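Long-range contacts in MsStt7d protein (Micromonas, PDB 4IX3), which probably phosphorylates proteins using ATP, as the kinase domain of an algal homolog of the state transition kinase Stt7: residues I88-K93 and G106-W111; Y222-G227 and E241-D246. All coordinates share one frame; numbering follows the deposited sequence.

Interaction 1. Residues I88-K93 and G106-W111; sequences IELGAK and GLWLMW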
loop_
_atom_site.group_PDB
_atom_site.type_symbol
_atom_site.label_atom_id
_atom_site.label_comp_id
_atom_site.label_asym_id
_atom_site.label_seq_id
_atom_site.Cartn_x
_atom_site.Cartn_y
_atom_site.Cartn_z
ATOM N N ILE B 88 -20.859 -0.478 5.293
ATOM C CA ILE B 88 -21.608 -1.731 5.087
ATOM C C ILE B 88 -20.671 -2.852 5.456
ATOM O O ILE B 88 -19.630 -2.991 4.815
ATOM C CB ILE B 88 -22.065 -1.927 3.600
ATOM C CG1 ILE B 88 -22.517 -0.610 2.977
ATOM C CG2 ILE B 88 -23.156 -3.025 3.563
ATOM C CD1 ILE B 88 -21.439 0.128 2.187
ATOM N N GLU B 89 -20.996 -3.670 6.440
ATOM C CA GLU B 89 -20.165 -4.818 6.791
ATOM C C GLU B 89 -20.843 -6.113 6.377
ATOM O O GLU B 89 -21.949 -6.322 6.733
ATOM C CB GLU B 89 -19.846 -4.791 8.267
ATOM C CG GLU B 89 -18.749 -5.786 8.648
ATOM C CD GLU B 89 -18.294 -5.639 10.080
ATOM O OE1 GLU B 89 -19.065 -5.210 10.942
ATOM O OE2 GLU B 89 -17.140 -5.940 10.336
ATOM N N LEU B 90 -20.157 -6.945 5.600
ATOM C CA LEU B 90 -20.742 -8.191 5.122
ATOM C C LEU B 90 -20.061 -9.392 5.762
ATOM O O LEU B 90 -18.837 -9.418 5.899
ATOM C CB LEU B 90 -20.642 -8.281 3.597
ATOM C CG LEU B 90 -21.808 -7.685 2.805
ATOM C CD1 LEU B 90 -21.359 -6.451 2.035
ATOM C CD2 LEU B 90 -22.403 -8.721 1.865
ATOM N N GLY B 91 -20.851 -10.385 6.154
ATOM C CA GLY B 91 -20.288 -11.583 6.792
ATOM C C GLY B 91 -19.806 -12.561 5.743
ATOM O O GLY B 91 -19.706 -12.266 4.549
ATOM N N ALA B 92 -19.473 -13.754 6.225
ATOM C CA ALA B 92 -18.871 -14.788 5.350
ATOM C C ALA B 92 -19.905 -15.393 4.368
ATOM O O ALA B 92 -19.725 -15.345 3.140
ATOM C CB ALA B 92 -18.214 -15.885 6.193
ATOM N N LYS B 93 -21.018 -15.913 4.867
ATOM C CA LYS B 93 -21.968 -16.601 3.957
ATOM C C LYS B 93 -22.713 -15.614 3.051
ATOM O O LYS B 93 -23.043 -15.942 1.907
ATOM C CB LYS B 93 -22.973 -17.466 4.732
ATOM C CG LYS B 93 -22.372 -18.735 5.313
ATOM C CD LYS B 93 -23.403 -19.770 5.776
ATOM C CE LYS B 93 -24.104 -20.347 4.567
ATOM N NZ LYS B 93 -23.294 -21.464 3.987
ATOM N N GLY B 106 -16.426 -8.503 4.989
ATOM C CA GLY B 106 -15.654 -7.494 5.713
ATOM C C GLY B 106 -16.313 -6.114 5.647
ATOM O O GLY B 106 -17.387 -5.934 5.113
ATOM N N LEU B 107 -15.613 -5.148 6.174
ATOM C CA LEU B 107 -16.114 -3.779 6.323
ATOM C C LEU B 107 -15.863 -2.999 5.031
ATOM O O LEU B 107 -14.742 -2.994 4.488
ATOM C CB LEU B 107 -15.398 -3.109 7.504
ATOM C CG LEU B 107 -15.829 -1.654 7.748
ATOM C CD1 LEU B 107 -17.277 -1.608 8.218
ATOM C CD2 LEU B 107 -14.901 -1.061 8.837
ATOM N N TRP B 108 -16.878 -2.278 4.596
ATOM C CA TRP B 108 -16.823 -1.344 3.474
ATOM C C TRP B 108 -17.208 0.051 3.897
ATOM O O TRP B 108 -18.114 0.226 4.740
ATOM C CB TRP B 108 -17.775 -1.746 2.356
ATOM C CG TRP B 108 -17.371 -3.026 1.692
ATOM C CD1 TRP B 108 -17.620 -4.339 2.088
ATOM C CD2 TRP B 108 -16.614 -3.095 0.474
ATOM N NE1 TRP B 108 -17.080 -5.202 1.156
ATOM C CE2 TRP B 108 -16.469 -4.497 0.142
ATOM C CE3 TRP B 108 -16.115 -2.132 -0.409
ATOM C CZ2 TRP B 108 -15.754 -4.899 -0.961
ATOM C CZ3 TRP B 108 -15.422 -2.540 -1.533
ATOM C CH2 TRP B 108 -15.229 -3.900 -1.808
ATOM N N LEU B 109 -16.576 1.082 3.312
ATOM C CA LEU B 109 -17.043 2.481 3.407
ATOM C C LEU B 109 -17.572 2.896 2.055
ATOM O O LEU B 109 -17.104 2.444 0.998
ATOM C CB LEU B 109 -15.864 3.367 3.816
ATOM C CG LEU B 109 -15.146 2.940 5.081
ATOM C CD1 LEU B 109 -14.084 3.982 5.440
ATOM C CD2 LEU B 109 -16.130 2.744 6.245
ATOM N N MET B 110 -18.511 3.858 2.053
ATOM C CA MET B 110 -19.115 4.337 0.823
ATOM C C MET B 110 -19.217 5.867 0.828
ATOM O O MET B 110 -19.550 6.467 1.856
ATOM C CB MET B 110 -20.510 3.715 0.647
ATOM C CG MET B 110 -21.135 3.976 -0.723
ATOM S SD MET B 110 -22.605 2.975 -1.039
ATOM C CE MET B 110 -23.818 3.862 -0.057
ATOM N N TRP B 111 -18.890 6.428 -0.332
ATOM C CA TRP B 111 -19.040 7.868 -0.575
ATOM C C TRP B 111 -19.797 8.106 -1.856
ATOM O O TRP B 111 -19.775 7.274 -2.777
ATOM C CB TRP B 111 -17.678 8.557 -0.709
ATOM C CG TRP B 111 -16.816 8.443 0.502
ATOM C CD1 TRP B 111 -16.598 9.343 1.503
ATOM C CD2 TRP B 111 -15.933 7.314 0.793
ATOM N NE1 TRP B 111 -15.643 8.871 2.385
ATOM C CE2 TRP B 111 -15.245 7.625 2.015
ATOM C CE3 TRP B 111 -15.666 6.095 0.147
ATOM C CZ2 TRP B 111 -14.259 6.784 2.526
ATOM C CZ3 TRP B 111 -14.657 5.289 0.649
ATOM C CH2 TRP B 111 -13.982 5.627 1.817
#
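Ile88 faces Trp108 in a hydrogen-bonded antiparallel pair: Ile88 N donates to Trp108 O at 2.9 Å, and Trp108 N returns a bond of the same length to Ile88 O. That carbonyl oxygen does more than accept the bond. Ile88 O also lies at the edge of the indole, in its plane, 3.6 Å from Trp108 CD1. The side chain of Ile88 reaches over with its CD1 methyl, which touches both Trp108 CB and, at 4.0 Å, Met110 CB; with CG1 beside the backbone N and chi2 turned to 95°, CD1 swings to the neighbouring strand. Glu89 is next, pairing with Leu107 without backbone hydrogen bonds. Glu89 CA makes a C-H...O contact of 3.4 Å to Gly106 O, and Glu89 CB meets Leu107 CD1 on the opposite sheet face from Ile88. The extended chain carries the carboxylate beyond the strand to a salt bridge with Arg11, and a bound magnesium ion lies about 4 Å from the side chain. Leu90 closes the pairing with two bonds to Gly106. Leu90 O receives Gly106 N in the carbonyl plane at 2.7 Å, whereas Leu90 N approaches Gly106 O from above the carbonyl plane, 39° out of it. Gly106 has a positive phi of 120°, which glycine adopts readily. Leu90 CD1 comes obliquely to the indole, whose NE1 is satisfied by Thr104 O. Leu49 covers Trp108 and Met110 from strand 45-52, and Leu63 of helix 59-76 packs on Leu107. The pairing belongs to the antiparallel sheet of the protein kinase N-lobe, packed against helix 59-76; these are its fourth and fifth strands in the canonical order, the second running into Ala112, where ADP is bound in the hinge.

Interaction 2. Residues Y222-G227 and E241-D246; sequences YLLPPG and EAHKPD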
loop_
_atom_site.group_PDB
_atom_site.type_symbol
_atom_site.label_atom_id
_atom_site.label_comp_id
_atom_site.label_asym_id
_atom_site.label_seq_id
_atom_site.Cartn_x
_atom_site.Cartn_y
_atom_site.Cartn_z
ATOM N N TYR B 222 6.220 13.792 9.630
ATOM C CA TYR B 222 5.412 13.567 10.826
ATOM C C TYR B 222 4.353 14.663 11.024
ATOM O O TYR B 222 4.467 15.757 10.456
ATOM C CB TYR B 222 6.327 13.575 12.063
ATOM C CG TYR B 222 7.162 14.863 12.214
ATOM C CD1 TYR B 222 6.598 16.041 12.739
ATOM C CD2 TYR B 222 8.494 14.902 11.790
ATOM C CE1 TYR B 222 7.336 17.215 12.833
ATOM C CE2 TYR B 222 9.243 16.070 11.898
ATOM C CZ TYR B 222 8.661 17.211 12.409
ATOM O OH TYR B 222 9.473 18.322 12.495
ATOM N N LEU B 223 3.386 14.418 11.909
ATOM C CA LEU B 223 2.517 15.454 12.465
ATOM C C LEU B 223 3.062 15.966 13.785
ATOM O O LEU B 223 3.157 17.180 13.990
ATOM C CB LEU B 223 1.063 14.985 12.619
ATOM C CG LEU B 223 0.344 14.655 11.311
ATOM C CD1 LEU B 223 -1.109 14.317 11.579
ATOM C CD2 LEU B 223 0.419 15.816 10.324
ATOM N N LEU B 224 3.515 15.067 14.650
ATOM C CA LEU B 224 4.157 15.467 15.905
ATOM C C LEU B 224 5.583 14.953 15.797
ATOM O O LEU B 224 5.781 13.834 15.308
ATOM C CB LEU B 224 3.527 14.751 17.097
ATOM C CG LEU B 224 2.113 15.195 17.436
ATOM C CD1 LEU B 224 1.472 14.318 18.507
ATOM C CD2 LEU B 224 2.067 16.676 17.789
ATOM N N PRO B 225 6.588 15.798 16.130
ATOM C CA PRO B 225 7.973 15.349 16.077
ATOM C C PRO B 225 8.247 14.293 17.158
ATOM O O PRO B 225 7.640 14.320 18.238
ATOM C CB PRO B 225 8.732 16.642 16.353
ATOM C CG PRO B 225 7.872 17.364 17.339
ATOM C CD PRO B 225 6.463 17.080 16.851
ATOM N N PRO B 226 9.116 13.323 16.840
ATOM C CA PRO B 226 9.638 12.352 17.796
ATOM C C PRO B 226 9.856 12.830 19.229
ATOM O O PRO B 226 9.480 12.121 20.168
ATOM C CB PRO B 226 10.954 11.938 17.150
ATOM C CG PRO B 226 10.550 11.863 15.715
ATOM C CD PRO B 226 9.524 12.949 15.473
ATOM N N GLY B 227 10.447 14.016 19.375
ATOM C CA GLY B 227 10.642 14.648 20.681
ATOM C C GLY B 227 9.396 14.841 21.528
ATOM O O GLY B 227 9.507 15.067 22.742
ATOM N N GLU B 241 -0.662 23.738 19.511
ATOM C CA GLU B 241 -0.043 25.053 19.464
ATOM C C GLU B 241 1.477 24.978 19.320
ATOM O O GLU B 241 2.055 25.741 18.562
ATOM C CB GLU B 241 -0.427 25.863 20.701
ATOM C CG GLU B 241 -1.927 26.053 20.902
ATOM C CD GLU B 241 -2.595 26.929 19.851
ATOM O OE1 GLU B 241 -1.965 27.884 19.343
ATOM O OE2 GLU B 241 -3.780 26.676 19.542
ATOM N N ALA B 242 2.116 24.022 19.989
ATOM C CA ALA B 242 3.567 23.868 19.984
ATOM C C ALA B 242 4.136 23.244 18.708
ATOM O O ALA B 242 5.136 23.708 18.147
ATOM C CB ALA B 242 3.971 23.051 21.203
ATOM N N HIS B 243 3.472 22.218 18.198
ATOM C CA HIS B 243 4.032 21.478 17.077
ATOM C C HIS B 243 3.286 21.718 15.782
ATOM O O HIS B 243 3.788 21.334 14.713
ATOM C CB HIS B 243 4.075 19.979 17.394
ATOM C CG HIS B 243 4.853 19.649 18.643
ATOM N ND1 HIS B 243 6.153 19.996 18.822
ATOM C CD2 HIS B 243 4.466 18.974 19.806
ATOM C CE1 HIS B 243 6.575 19.556 20.036
ATOM N NE2 HIS B 243 5.541 18.939 20.636
ATOM N N LYS B 244 2.106 22.353 15.847
ATOM C CA LYS B 244 1.466 22.844 14.628
ATOM C C LYS B 244 1.312 21.796 13.520
ATOM O O LYS B 244 1.763 21.979 12.369
ATOM C CB LYS B 244 2.189 24.077 14.047
ATOM C CG LYS B 244 2.355 25.201 15.056
ATOM C CD LYS B 244 2.916 26.434 14.368
ATOM C CE LYS B 244 2.712 27.710 15.148
ATOM N NZ LYS B 244 2.874 27.682 16.617
ATOM N N PRO B 245 0.679 20.650 13.856
ATOM C CA PRO B 245 0.550 19.584 12.872
ATOM C C PRO B 245 -0.244 19.997 11.639
ATOM O O PRO B 245 -0.025 19.452 10.544
ATOM C CB PRO B 245 -0.183 18.480 13.635
ATOM C CG PRO B 245 -0.940 19.224 14.720
ATOM C CD PRO B 245 -0.019 20.364 15.116
ATOM N N ASP B 246 -1.119 21.006 11.774
ATOM C CA ASP B 246 -1.855 21.527 10.620
ATOM C C ASP B 246 -0.943 22.106 9.538
ATOM O O ASP B 246 -1.331 22.183 8.388
ATOM C CB ASP B 246 -2.887 22.573 11.075
ATOM C CG ASP B 246 -2.235 23.706 11.836
ATOM O OD1 ASP B 246 -2.445 24.865 11.423
ATOM O OD2 ASP B 246 -1.556 23.440 12.855
#
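Leu223 O and His243 O lie 4.3 Å apart, and both accept a hydrogen bond from NH1 of Arg323, which joins the two segments through a third part of the chain. The same guanidinium uses its NH2 to hold Tyr222 O. Around this polar link the contact is apolar. Leu223 meets Pro245 with CB against CB at 3.8 Å, while its CD2 lies 3.7 Å from Pro245 O. Leu224 sends CD2 across His243 at about a right angle, reaching CB and CD2 of the histidine equally at 3.9 Å. Pro225 then lies over one face of the imidazole. Pro225 CD stands 3.7 Å from the centroid of the His243 ring and 23° off the normal, a CH-pi contact, and Pro225 CG is 3.5 Å from His243 ND1. Ala242 CB covers the opposite face, so the imidazole is sandwiched between the proline and its own helix. Helix 236-243 ends here: Lys244 takes a positive phi, and its NZ bends back to Glu241 O at 2.9 Å, with a weak, long ion pair to Asp324. Segment 222-227, in the loop that leads from strand 193-194 into helix 236-243, is therefore fitted to the end of that helix by proline and leucine surfaces, a place consistent with the end of the kinase activation segment; the polar cohesion between the segments comes indirectly, from carbonyl oxygens sharing one arginine.

In the fold
Both contacts are largely buried, but they belong to different lobes of the kinase, with centres about 34 Å apart and nearest atoms about 18 Å apart. They share no secondary-structure element and do not touch. Interaction 1 joins neighbouring strands of the N-lobe sheet, where direct backbone bonds fix the register and side chains fill in on both faces. Interaction 2 lies in the C-lobe and ties an irregular loop to a helix end; lacking direct hydrogen bonds, it relies on apolar and CH-pi packing with an outside arginine as bridge. Each nevertheless has partly exposed members: Gly106 and Leu107 in the first, Pro225 and His243 in the second.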